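Local coordinates for putative hydrolase (Chloroflexus aurantiacus J-10-fl, PDB 3CMN), which is of unknown function but is probably a metal-dependent peptidase of the zincin-like family, observed here as an apoenzyme in a largely helical fold, at residues V198-Y201 / F202-L206; D255-Q258 / A259-L263. All coordinates share one frame; numbering follows the deposited sequence.

Contact 1: residues V198-Y201 / F202-L206; sequences VRTY and FRELL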
# COMPACT_ATOMS: atom_id res chain seq x y z
N VAL A 198 -13.95 2.54 2.58
CA VAL A 198 -12.55 2.60 2.98
C VAL A 198 -11.84 3.93 2.71
O VAL A 198 -11.23 4.48 3.62
CB VAL A 198 -11.75 1.42 2.38
CG1 VAL A 198 -10.30 1.44 2.91
CG2 VAL A 198 -12.40 0.10 2.79
N ARG A 199 -11.91 4.45 1.49
CA ARG A 199 -11.26 5.72 1.19
C ARG A 199 -11.97 6.90 1.85
O ARG A 199 -11.33 7.86 2.27
CB ARG A 199 -11.15 5.92 -0.33
CG ARG A 199 -9.88 5.29 -0.91
CD ARG A 199 -9.87 5.22 -2.43
NE ARG A 199 -8.63 4.63 -2.93
CZ ARG A 199 -8.48 4.12 -4.15
NH1 ARG A 199 -9.48 4.12 -5.01
NH2 ARG A 199 -7.31 3.59 -4.50
N THR A 200 -13.29 6.82 1.97
CA THR A 200 -14.06 7.87 2.62
C THR A 200 -13.59 7.94 4.06
O THR A 200 -13.27 9.01 4.58
CB THR A 200 -15.56 7.56 2.60
OG1 THR A 200 -16.00 7.38 1.25
CG2 THR A 200 -16.37 8.70 3.25
N TYR A 201 -13.55 6.78 4.71
CA TYR A 201 -13.13 6.66 6.09
C TYR A 201 -11.67 7.06 6.26
O TYR A 201 -11.29 7.64 7.29
CB TYR A 201 -13.33 5.22 6.57
CG TYR A 201 -12.81 4.96 7.97
CD1 TYR A 201 -13.31 5.67 9.07
CD2 TYR A 201 -11.83 4.01 8.20
CE1 TYR A 201 -12.84 5.43 10.36
CE2 TYR A 201 -11.35 3.75 9.48
CZ TYR A 201 -11.86 4.47 10.56
OH TYR A 201 -11.38 4.19 11.83
N PHE A 202 -10.84 6.75 5.27
CA PHE A 202 -9.43 7.10 5.35
C PHE A 202 -9.31 8.62 5.19
O PHE A 202 -8.54 9.27 5.90
CB PHE A 202 -8.62 6.37 4.27
CG PHE A 202 -7.12 6.52 4.41
CD1 PHE A 202 -6.52 6.58 5.68
CD2 PHE A 202 -6.31 6.60 3.29
CE1 PHE A 202 -5.14 6.71 5.81
CE2 PHE A 202 -4.91 6.74 3.41
CZ PHE A 202 -4.33 6.79 4.68
N ARG A 203 -10.09 9.19 4.28
CA ARG A 203 -10.04 10.63 4.11
C ARG A 203 -10.57 11.30 5.37
O ARG A 203 -10.11 12.36 5.76
CB ARG A 203 -10.84 11.08 2.89
CG ARG A 203 -9.99 11.19 1.64
CD ARG A 203 -10.76 11.84 0.48
NE ARG A 203 -11.63 10.91 -0.23
CZ ARG A 203 -11.19 9.96 -1.05
NH1 ARG A 203 -9.89 9.81 -1.28
NH2 ARG A 203 -12.05 9.13 -1.63
N GLU A 204 -11.55 10.66 6.02
CA GLU A 204 -12.12 11.20 7.26
C GLU A 204 -11.03 11.30 8.32
O GLU A 204 -10.84 12.34 8.93
CB GLU A 204 -13.24 10.31 7.79
CG GLU A 204 -14.53 10.33 6.98
CD GLU A 204 -15.53 9.28 7.45
OE1 GLU A 204 -15.94 9.33 8.63
OE2 GLU A 204 -15.90 8.41 6.65
N LEU A 205 -10.32 10.19 8.53
CA LEU A 205 -9.26 10.12 9.53
C LEU A 205 -8.18 11.17 9.33
O LEU A 205 -7.61 11.68 10.29
CB LEU A 205 -8.59 8.74 9.52
CG LEU A 205 -9.44 7.51 9.78
CD1 LEU A 205 -8.55 6.28 9.90
CD2 LEU A 205 -10.23 7.71 11.06
N LEU A 206 -7.89 11.48 8.07
CA LEU A 206 -6.87 12.47 7.76
C LEU A 206 -7.36 13.85 8.16
O LEU A 206 -6.63 14.60 8.82
CB LEU A 206 -6.55 12.44 6.27
CG LEU A 206 -5.96 11.12 5.78
CD1 LEU A 206 -5.81 11.18 4.27
CD2 LEU A 206 -4.62 10.86 6.46
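Y201 and L205, four residues apart on one helix, form the main side-chain contact of this turn. At the base of the tyrosine, Y201 CB has E204 OE2 4.1 Å away. With CG anti to the backbone N (chi1 175°), the ring is carried forward over L205. One ring face then receives the leucine in a CH-pi contact, L205 CG standing 4.0 Å from the ring centroid and 15° off the normal. The two leucine methyls divide the outer half of the ring: CD2 approaches Y201 CE1 at 3.5 Å, whereas CD1 approaches CE2 at 3.8 Å, and both reach CZ. At the tip, Y201 OH leaves the helix to hydrogen-bond R256 NH1 of helix 248-279. This is i to i+4 packing on helix 197-210, which follows the helix 174-193 bearing a presumed zincin HExxH motif; underneath, L205 N bonds Y201 O at 3.0 Å. An alanine in place of Y201 would probably leave R256 NH1 without this hydroxyl partner and strip the ring from the side of L205. E204 runs extended along the preceding turn, its OE2 near the plane of the tyrosine ring at its edge and 3.4 Å from T200 CG2. Further round the helix, R203 bends at chi3 (-81°), bringing its guanidinium back over the preceding turn. R199 O sits over the centre of one guanidinium face, 3.9 Å from the plane, and R203 NH2 lies 3.6 Å from R199 CB.

Contact 2: residues D255-Q258 / A259-L263; sequences DRIQ and ALMSL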
# COMPACT_ATOMS: atom_id res chain seq x y z
N ASP A 255 -4.28 5.82 16.33
CA ASP A 255 -4.65 4.46 16.67
C ASP A 255 -5.49 3.84 15.55
O ASP A 255 -5.26 2.71 15.14
CB ASP A 255 -5.44 4.46 17.98
CG ASP A 255 -5.39 3.12 18.69
OD1 ASP A 255 -5.61 2.07 18.03
OD2 ASP A 255 -5.13 3.12 19.91
N ARG A 256 -6.46 4.61 15.06
CA ARG A 256 -7.35 4.17 13.99
C ARG A 256 -6.62 4.01 12.65
O ARG A 256 -6.76 2.99 11.98
CB ARG A 256 -8.50 5.17 13.81
CG ARG A 256 -9.62 5.05 14.84
CD ARG A 256 -10.74 6.03 14.52
NE ARG A 256 -11.85 5.96 15.46
CZ ARG A 256 -12.92 5.18 15.33
NH1 ARG A 256 -13.04 4.36 14.28
NH2 ARG A 256 -13.88 5.21 16.25
N ILE A 257 -5.84 5.02 12.27
CA ILE A 257 -5.09 4.97 11.02
C ILE A 257 -4.15 3.77 11.07
O ILE A 257 -4.03 3.01 10.10
CB ILE A 257 -4.25 6.26 10.82
CG1 ILE A 257 -5.18 7.45 10.63
CG2 ILE A 257 -3.31 6.10 9.61
CD1 ILE A 257 -4.48 8.80 10.66
N GLN A 258 -3.52 3.59 12.23
CA GLN A 258 -2.61 2.48 12.43
C GLN A 258 -3.33 1.14 12.32
O GLN A 258 -2.83 0.22 11.66
CB GLN A 258 -1.92 2.61 13.79
CG GLN A 258 -0.82 3.66 13.80
CD GLN A 258 -0.31 3.95 15.20
OE1 GLN A 258 -0.22 3.05 16.04
NE2 GLN A 258 0.06 5.20 15.44
N ALA A 259 -4.49 1.01 12.96
CA ALA A 259 -5.23 -0.24 12.90
C ALA A 259 -5.74 -0.54 11.49
O ALA A 259 -5.79 -1.69 11.08
CB ALA A 259 -6.39 -0.22 13.90
N LEU A 260 -6.12 0.49 10.74
CA LEU A 260 -6.60 0.30 9.37
C LEU A 260 -5.43 -0.18 8.49
O LEU A 260 -5.55 -1.16 7.77
CB LEU A 260 -7.17 1.61 8.81
CG LEU A 260 -7.46 1.67 7.29
CD1 LEU A 260 -8.65 0.76 6.94
CD2 LEU A 260 -7.77 3.12 6.88
N MET A 261 -4.31 0.52 8.56
CA MET A 261 -3.14 0.15 7.78
C MET A 261 -2.73 -1.30 8.10
O MET A 261 -2.39 -2.07 7.21
CB MET A 261 -1.99 1.13 8.05
CG MET A 261 -1.79 2.19 6.96
SD MET A 261 -3.27 3.09 6.41
CE MET A 261 -3.72 2.17 4.96
N SER A 262 -2.79 -1.66 9.37
CA SER A 262 -2.44 -3.01 9.81
C SER A 262 -3.36 -4.09 9.22
O SER A 262 -2.90 -5.12 8.72
CB SER A 262 -2.46 -3.08 11.32
OG SER A 262 -2.13 -4.39 11.75
N LEU A 263 -4.67 -3.86 9.30
CA LEU A 263 -5.63 -4.82 8.76
C LEU A 263 -5.47 -4.95 7.24
O LEU A 263 -5.51 -6.05 6.68
CB LEU A 263 -7.05 -4.36 9.07
CG LEU A 263 -8.06 -5.31 8.45
CD1 LEU A 263 -8.24 -6.49 9.38
CD2 LEU A 263 -9.37 -4.62 8.20
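Between I257 and M261 the flat groups that meet are peptides: M261 N bonds I257 O at 2.9 Å. M261 SD passes 3.8 Å from the same oxygen. The chi2 bend of the methionine (50°) holds SD beside I257 O, 4.4 Å from I257 CG2, and a second bend at chi3 leads the end of the chain away. Elsewhere, side chains meet main chain. A259 CB rests 3.4 Å from D255 O, and S262 CB is 3.3 Å from Q258 O, the oxygen that accepts the bond from S262 N. Four successive i to i+4 bonds, donated by A259 through S262, make this a regular, mostly buried stretch of the long helix 248-279. The side chain of M261 also lies near, without touching, the presumed zincin HExxH residues. On one flank R256 and I257 pack against L205 of helix 197-210, while L260 and M261 pack against F202 of the same helix; elsewhere D255 and S262 touch M349 and I352 of helix 349-353.

How the contacts relate
Contact 1 lies on helix 197-210 and contact 2 on helix 248-279, the next modelled helix in the chain, so the two follow in series, with residues 213-246 between them not modelled. Their centres are 11 Å apart, and the helices touch directly. The Y201-R256 pair is the polar link between them. Beside it the packing is apolar: L205 CD1 meets I257 CG1 at 3.6 Å, and F202 CD1 meets L260 CD2 at 3.9 Å. Together they pack helix 197-210, which follows the helix carrying the presumed HExxH motif, against the long helix 248-279.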